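Local structure of putative oxidoreductase molybdopterin-binding subunit (4ZOH) at residues E90-I95 with V242-E247; A81-K86 with E96-E101; I425-D430 with V536-I541. The protein binds a pterin cytosine dinucleotide and probably serves as the catalytic subunit of an oxidoreductase of the aldehyde oxidase and xanthine dehydrogenase family. All blocks are in the same frame, centred on the assembly; numbering follows the deposited sequence.

Contacts 1 and 2 are neighbours, their centres 10 Å apart. Contact 2 pairs strand 79-85, before helix 88-95, with the turn after that helix, all within the a/b hammerhead domain; contact 1 uses the helix between and ties it to residues 242-247 of the first molybdopterin cofactor-binding domain, so their segments alternate along the chain. Strand 79-85 and strand 239-241, which leads into 242-247, belong to one mixed sheet, with strand 32-38 between them, so contact 1 adds a side-chain tie to regions that already share a sheet. Contact 3 follows both in sequence and lies apart, its centre 51 Å from that of contact 1, in the second cofactor-binding domain and beside the second subunit.

Contact 1 (E90-I95 with V242-E247); sequences EAYDLI and VPTRTE
Tyr92 reaches from helix 88-95 and brings its phenol end up to the methyl CG2 of Thr244, the two side chains meeting at a slant, and sets its hydroxyl against Glu247. Tyr92 OH donates to the syn lone pair of Glu247 OE2, at 2.6 Å; the acceptor lies in the plane of the ring, at its edge, while ring and carboxylate planes stand 72° apart. The same OE2 also receives Thr244 N, at 3.0 Å and from above the carboxylate plane. With OG1 of Thr244 between its backbone N and carbonyl carbon (chi1 71°), the oxygen faces the amide of Glu247, whose N donates to Thr244 OG1 at 3.1 Å and completes a capping box at the start of helix 245-251. Two waters each donate to Tyr92 OH and Val242 O, the nearer 2.7 Å from Tyr92 OH, and bridge the segments beside the direct bond. With an alanine here in place of Glu247, Tyr92 OH and Thr244 N would probably lose their shared acceptor and Arg38 its salt-bridge mate, OE1. A carboxylate gripped on one oxygen by a phenol and a backbone amide, and on the other by an arginine, is likely to remain ionised and firmly fixed in rotation.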
# COMPACT_ATOMS: atom_id res chain seq x y z
N GLU A 90 13.71 -9.27 -14.56
CA GLU A 90 14.02 -8.57 -15.80
C GLU A 90 15.02 -7.49 -15.56
O GLU A 90 15.88 -7.28 -16.41
CB GLU A 90 12.76 -8.01 -16.46
CG GLU A 90 11.84 -9.15 -16.91
CD GLU A 90 10.61 -8.68 -17.68
OE1 GLU A 90 10.53 -7.47 -17.98
OE2 GLU A 90 9.71 -9.50 -18.00
N ALA A 91 14.97 -6.86 -14.38
CA ALA A 91 16.01 -5.89 -14.00
C ALA A 91 17.40 -6.54 -14.05
O ALA A 91 18.37 -5.92 -14.56
CB ALA A 91 15.75 -5.24 -12.64
N TYR A 92 17.51 -7.78 -13.57
CA TYR A 92 18.84 -8.38 -13.53
C TYR A 92 19.26 -8.89 -14.91
O TYR A 92 20.43 -8.86 -15.20
CB TYR A 92 19.03 -9.36 -12.36
CG TYR A 92 19.29 -8.58 -11.04
CD1 TYR A 92 18.19 -8.06 -10.29
CD2 TYR A 92 20.59 -8.33 -10.55
CE1 TYR A 92 18.36 -7.34 -9.09
CE2 TYR A 92 20.79 -7.58 -9.33
CZ TYR A 92 19.65 -7.10 -8.61
OH TYR A 92 19.70 -6.38 -7.42
N ASP A 93 18.30 -9.28 -15.75
CA ASP A 93 18.58 -9.50 -17.18
C ASP A 93 19.16 -8.23 -17.77
O ASP A 93 20.22 -8.27 -18.37
CB ASP A 93 17.33 -9.89 -17.97
CG ASP A 93 16.77 -11.15 -17.54
OD1 ASP A 93 17.53 -11.95 -16.96
OD2 ASP A 93 15.54 -11.36 -17.78
N LEU A 94 18.47 -7.09 -17.56
CA LEU A 94 18.91 -5.82 -18.11
C LEU A 94 20.29 -5.39 -17.65
O LEU A 94 21.00 -4.72 -18.39
CB LEU A 94 17.87 -4.75 -17.84
CG LEU A 94 18.02 -3.37 -18.49
CD1 LEU A 94 18.09 -3.44 -20.02
CD2 LEU A 94 16.82 -2.57 -18.06
N ILE A 95 20.67 -5.75 -16.40
CA ILE A 95 22.02 -5.44 -15.89
C ILE A 95 23.09 -5.96 -16.91
O ILE A 95 24.05 -5.27 -17.21
CB ILE A 95 22.28 -6.08 -14.49
CG1 ILE A 95 21.54 -5.35 -13.35
CG2 ILE A 95 23.80 -6.10 -14.17
CD1 ILE A 95 22.17 -4.05 -12.91
N VAL A 242 15.74 -3.38 -4.16
CA VAL A 242 16.22 -4.35 -3.15
C VAL A 242 17.49 -5.02 -3.67
O VAL A 242 17.43 -5.74 -4.62
CB VAL A 242 15.18 -5.42 -2.77
CG1 VAL A 242 15.73 -6.35 -1.67
CG2 VAL A 242 13.88 -4.77 -2.32
N PRO A 243 18.64 -4.76 -3.04
CA PRO A 243 19.90 -5.42 -3.45
C PRO A 243 19.88 -6.92 -3.19
O PRO A 243 19.16 -7.40 -2.26
CB PRO A 243 20.96 -4.72 -2.57
CG PRO A 243 20.16 -4.38 -1.34
CD PRO A 243 18.81 -3.98 -1.81
N THR A 244 20.63 -7.67 -3.98
CA THR A 244 20.90 -9.06 -3.59
C THR A 244 21.85 -9.07 -2.36
O THR A 244 22.48 -8.03 -1.99
CB THR A 244 21.57 -9.84 -4.71
OG1 THR A 244 22.90 -9.33 -4.84
CG2 THR A 244 20.77 -9.70 -6.06
N ARG A 245 21.97 -10.21 -1.71
CA ARG A 245 22.84 -10.27 -0.50
C ARG A 245 24.33 -10.14 -0.94
O ARG A 245 25.14 -9.55 -0.22
CB ARG A 245 22.60 -11.59 0.30
CG ARG A 245 23.56 -11.84 1.46
CD ARG A 245 23.59 -10.72 2.49
NE ARG A 245 22.26 -10.71 3.08
CZ ARG A 245 21.88 -10.03 4.15
NH1 ARG A 245 22.72 -9.17 4.75
NH2 ARG A 245 20.60 -10.15 4.59
N THR A 246 24.69 -10.71 -2.09
CA THR A 246 26.06 -10.44 -2.68
C THR A 246 26.33 -8.94 -2.77
O THR A 246 27.34 -8.43 -2.24
CB THR A 246 26.29 -11.18 -3.99
OG1 THR A 246 26.10 -12.58 -3.76
CG2 THR A 246 27.72 -10.96 -4.56
N GLU A 247 25.39 -8.20 -3.35
CA GLU A 247 25.50 -6.75 -3.37
C GLU A 247 25.70 -6.16 -1.99
O GLU A 247 26.55 -5.25 -1.79
CB GLU A 247 24.23 -6.13 -4.01
CG GLU A 247 24.19 -6.35 -5.53
CD GLU A 247 23.01 -5.59 -6.11
OE1 GLU A 247 23.10 -4.36 -6.36
OE2 GLU A 247 21.99 -6.25 -6.28
O HOH W 1 18.30 -4.13 -6.97
O HOH W 2 17.69 -8.12 -5.48

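Contact 2 (A81-K86 with E96-E101); sequences AIVIAK and ESVEVE
No ring, amide or carboxylate plane takes part where Val98 meets Val83 and Ala81, so the contact has neither faces nor edges and is made by methyl groups alone. Val98 supplies one branch to each partner. Its CG2 presses on CG1 of Val83 at 3.5 Å, tighter than usual for two carbons, and its CG1 lies more loosely beside CB of Ala81, at 4.2 Å. The division follows from the torsion of Val98: with CG1 anti to the backbone N (chi1 -176°), the two methyls spread apart along strand 79-85, each to a different residue of it. Val83 answers with the branch that stands beside its own backbone N, and the two valines meet at a slant.

Alternation along the strand explains the choice of partners. Ala81 and Val83 point toward the turn at Val98, while Ile82 between them points away. The backbone of the strand is engaged on both sides, with Ala81 and Val83 bonded to strand 32-38 and Ile82 and Ile84 to residues 53 to 55, so what remains for Val98 is the side chains on one face of the sheet. Val37, Val48 and Ile54 close round Val98, and Leu94 and Ile95 of helix 88-95 pack on Val83.

The result is a small aliphatic core in which a strand, the helix that follows it and the turn beyond that helix close on one another, leading the chain from the mixed sheet into the antiparallel sheet of strand 100-104, within the a/b hammerhead domain of this enzyme family.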
# COMPACT_ATOMS: atom_id res chain seq x y z
N ALA A 81 25.89 2.67 -12.55
CA ALA A 81 24.74 2.77 -13.45
C ALA A 81 23.49 2.24 -12.73
O ALA A 81 23.63 1.44 -11.76
CB ALA A 81 24.99 1.92 -14.71
N ILE A 82 22.31 2.64 -13.21
CA ILE A 82 21.02 2.23 -12.61
C ILE A 82 20.13 1.68 -13.73
O ILE A 82 19.96 2.37 -14.74
CB ILE A 82 20.25 3.37 -11.93
CG1 ILE A 82 21.13 4.23 -11.04
CG2 ILE A 82 19.08 2.79 -11.15
CD1 ILE A 82 21.57 5.54 -11.65
N VAL A 83 19.62 0.45 -13.58
CA VAL A 83 18.70 -0.04 -14.54
C VAL A 83 17.31 -0.06 -13.91
O VAL A 83 17.17 -0.25 -12.66
CB VAL A 83 19.07 -1.39 -15.13
CG1 VAL A 83 20.54 -1.39 -15.66
CG2 VAL A 83 18.82 -2.56 -14.19
N ILE A 84 16.28 0.11 -14.79
CA ILE A 84 14.85 0.04 -14.40
C ILE A 84 14.08 -0.97 -15.25
O ILE A 84 14.22 -1.00 -16.49
CB ILE A 84 14.19 1.43 -14.41
CG1 ILE A 84 15.16 2.44 -13.76
CG2 ILE A 84 12.78 1.37 -13.75
CD1 ILE A 84 14.59 3.63 -13.04
N ALA A 85 13.33 -1.86 -14.62
CA ALA A 85 12.56 -2.81 -15.41
C ALA A 85 11.21 -3.14 -14.71
O ALA A 85 10.93 -2.67 -13.60
CB ALA A 85 13.36 -4.09 -15.69
N LYS A 86 10.42 -3.95 -15.38
CA LYS A 86 9.08 -4.31 -14.95
C LYS A 86 9.11 -5.07 -13.67
O LYS A 86 8.15 -4.96 -12.92
CB LYS A 86 8.44 -5.15 -16.05
CG LYS A 86 7.19 -5.96 -15.73
CD LYS A 86 7.07 -7.21 -16.61
CE LYS A 86 5.63 -7.52 -16.97
NZ LYS A 86 5.45 -8.03 -18.38
N GLU A 96 22.90 -7.15 -17.43
CA GLU A 96 23.85 -7.81 -18.34
C GLU A 96 24.01 -7.10 -19.69
O GLU A 96 24.96 -7.39 -20.41
CB GLU A 96 23.37 -9.20 -18.64
CG GLU A 96 23.36 -10.11 -17.42
CD GLU A 96 22.75 -11.46 -17.72
OE1 GLU A 96 21.97 -11.58 -18.67
OE2 GLU A 96 23.06 -12.40 -16.98
N SER A 97 23.09 -6.19 -20.03
CA SER A 97 23.19 -5.41 -21.26
C SER A 97 23.91 -4.12 -21.07
O SER A 97 24.18 -3.47 -22.07
CB SER A 97 21.81 -5.06 -21.82
OG SER A 97 21.17 -6.26 -22.14
N VAL A 98 24.17 -3.70 -19.83
CA VAL A 98 24.75 -2.37 -19.68
C VAL A 98 26.18 -2.42 -20.24
O VAL A 98 26.81 -3.46 -20.19
CB VAL A 98 24.71 -1.88 -18.24
CG1 VAL A 98 25.25 -0.45 -18.13
CG2 VAL A 98 23.28 -1.96 -17.69
N GLU A 99 26.62 -1.31 -20.82
CA GLU A 99 27.86 -1.19 -21.57
C GLU A 99 28.76 -0.21 -20.86
O GLU A 99 28.53 1.01 -20.84
CB GLU A 99 27.59 -0.70 -23.01
CG GLU A 99 27.35 -1.81 -24.04
CD GLU A 99 26.83 -1.25 -25.39
OE1 GLU A 99 27.43 -0.27 -25.92
OE2 GLU A 99 25.80 -1.77 -25.89
N VAL A 100 29.81 -0.74 -20.24
CA VAL A 100 30.67 0.10 -19.39
C VAL A 100 32.05 0.07 -19.98
O VAL A 100 32.56 -0.99 -20.34
CB VAL A 100 30.75 -0.39 -17.91
CG1 VAL A 100 31.62 0.57 -17.12
CG2 VAL A 100 29.33 -0.52 -17.30
N GLU A 101 32.64 1.23 -20.08
CA GLU A 101 33.99 1.25 -20.54
C GLU A 101 34.87 1.69 -19.35
O GLU A 101 34.71 2.81 -18.78
CB GLU A 101 34.13 2.11 -21.82
CG GLU A 101 35.50 2.80 -22.00
CD GLU A 101 35.51 4.02 -22.96
OE1 GLU A 101 36.05 5.10 -22.56
OE2 GLU A 101 34.98 3.90 -24.09

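Contact 3 (I425-D430 with V536-I541); sequences ISVKYD and VTFNEI
Val427 and Phe538 make the apolar half of the contact. CG1 of Val427, at the end of strand 420-427, faces CZ at the far end of the phenylalanine ring at 4.0 Å, the two side chains coming from opposite directions and the methyl approaching the ring obliquely. Phe538 gets there because its CG is anti to the backbone N (chi1 172°), which swings the ring out from the first turn of helix 538-547 toward the strand. Ile433 packs on both residues, and Leu501 and Val542 add to the cover of Val427.

The polar half is carried by Asn539 and a water. Asn539 ND2 donates to this water at 2.8 Å, and the water donates in turn to Tyr429 O, also at 2.8 Å, and to Asn539 O, at 3.1 Å. One solvent molecule thus joins side chain and backbone of the asparagine to the turn after the strand. Asp430 O lies 2.8 Å from Asn539 ND2 as well, but the angle is poor for a hydrogen bond, and the pair is only a close approach. The carboxylate of Asp430 is turned elsewhere, to a salt bridge with Arg192 of the second subunit, while Asp477 of that subunit accepts from Tyr429 N.

Capping bonds order the helix end that offers Phe538 and Asn539. Glu540 N donates to Thr537 OG1 at 3.2 Å, and Thr537 N returns a bond to Glu540 OE1 at 3.1 Å.

Together these features describe a capping box at a helix N-terminus, packed against the end of a beta-hairpin, strands 420-427 and 433-437, whose turn also meets the second subunit.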
# COMPACT_ATOMS: atom_id res chain seq x y z
N ILE A 425 2.15 12.38 22.62
CA ILE A 425 1.11 11.51 23.14
C ILE A 425 -0.23 12.15 22.87
O ILE A 425 -0.41 13.33 23.09
CB ILE A 425 1.35 11.10 24.65
CG1 ILE A 425 0.47 9.95 25.08
CG2 ILE A 425 1.08 12.29 25.58
CD1 ILE A 425 0.93 9.30 26.42
N SER A 426 -1.22 11.37 22.46
CA SER A 426 -2.47 11.98 22.05
C SER A 426 -3.67 11.20 22.53
O SER A 426 -3.67 9.97 22.45
CB SER A 426 -2.44 12.01 20.52
OG SER A 426 -3.63 12.49 20.01
N VAL A 427 -4.75 11.87 22.90
CA VAL A 427 -5.93 11.12 23.37
C VAL A 427 -7.15 11.47 22.57
O VAL A 427 -7.49 12.66 22.42
CB VAL A 427 -6.22 11.41 24.89
CG1 VAL A 427 -7.42 10.59 25.39
CG2 VAL A 427 -4.94 11.16 25.71
N LYS A 428 -7.84 10.44 22.05
CA LYS A 428 -8.97 10.71 21.13
C LYS A 428 -10.25 10.91 22.04
O LYS A 428 -10.23 10.60 23.24
CB LYS A 428 -9.18 9.55 20.17
CG LYS A 428 -7.97 9.23 19.28
CD LYS A 428 -8.31 8.38 18.05
CE LYS A 428 -7.14 8.45 17.01
NZ LYS A 428 -7.01 9.85 16.47
N TYR A 429 -11.32 11.43 21.48
CA TYR A 429 -12.54 11.69 22.22
C TYR A 429 -13.05 10.49 22.98
O TYR A 429 -13.53 10.69 24.11
CB TYR A 429 -13.63 12.14 21.27
CG TYR A 429 -14.91 12.61 21.92
CD1 TYR A 429 -15.02 13.88 22.53
CD2 TYR A 429 -16.05 11.81 21.88
CE1 TYR A 429 -16.24 14.30 23.07
CE2 TYR A 429 -17.26 12.21 22.46
CZ TYR A 429 -17.36 13.46 23.01
OH TYR A 429 -18.60 13.81 23.54
N ASP A 430 -12.96 9.28 22.35
CA ASP A 430 -13.47 8.02 22.97
C ASP A 430 -12.51 7.59 24.09
O ASP A 430 -12.83 6.70 24.86
CB ASP A 430 -13.66 6.91 21.93
CG ASP A 430 -12.37 6.75 21.02
OD1 ASP A 430 -12.09 7.63 20.16
OD2 ASP A 430 -11.63 5.80 21.26
N VAL A 536 -14.32 12.56 38.92
CA VAL A 536 -14.60 12.51 37.47
C VAL A 536 -13.69 11.47 36.80
O VAL A 536 -12.49 11.49 37.02
CB VAL A 536 -14.60 13.94 36.81
CG1 VAL A 536 -13.36 14.75 37.17
CG2 VAL A 536 -14.87 13.87 35.31
N THR A 537 -14.29 10.53 36.07
CA THR A 537 -13.55 9.48 35.38
C THR A 537 -12.62 9.99 34.24
O THR A 537 -12.80 11.13 33.74
CB THR A 537 -14.46 8.43 34.76
OG1 THR A 537 -15.26 9.06 33.75
CG2 THR A 537 -15.36 7.73 35.84
N PHE A 538 -11.65 9.14 33.86
CA PHE A 538 -10.73 9.42 32.72
C PHE A 538 -11.52 9.81 31.46
O PHE A 538 -11.34 10.90 30.94
CB PHE A 538 -9.82 8.21 32.45
CG PHE A 538 -9.00 8.34 31.18
CD1 PHE A 538 -7.80 9.06 31.20
CD2 PHE A 538 -9.41 7.73 29.98
CE1 PHE A 538 -7.04 9.17 30.02
CE2 PHE A 538 -8.66 7.84 28.80
CZ PHE A 538 -7.47 8.58 28.82
N ASN A 539 -12.45 8.95 31.05
CA ASN A 539 -13.26 9.19 29.89
C ASN A 539 -14.10 10.50 29.95
O ASN A 539 -14.20 11.21 28.93
CB ASN A 539 -14.11 7.96 29.54
CG ASN A 539 -13.27 6.81 28.99
OD1 ASN A 539 -12.84 5.89 29.74
ND2 ASN A 539 -13.02 6.83 27.68
N GLU A 540 -14.65 10.83 31.13
CA GLU A 540 -15.37 12.11 31.31
C GLU A 540 -14.43 13.29 31.21
O GLU A 540 -14.79 14.31 30.63
CB GLU A 540 -16.19 12.20 32.63
CG GLU A 540 -17.50 11.42 32.68
CD GLU A 540 -17.75 10.86 34.10
OE1 GLU A 540 -17.15 11.34 35.12
OE2 GLU A 540 -18.56 9.90 34.21
N ILE A 541 -13.23 13.20 31.76
CA ILE A 541 -12.27 14.29 31.61
C ILE A 541 -11.98 14.59 30.10
O ILE A 541 -11.91 15.77 29.67
CB ILE A 541 -10.95 14.01 32.40
CG1 ILE A 541 -11.17 14.13 33.94
CG2 ILE A 541 -9.83 14.96 31.97
CD1 ILE A 541 -9.99 13.64 34.75
O HOH W 3 -13.62 9.31 26.52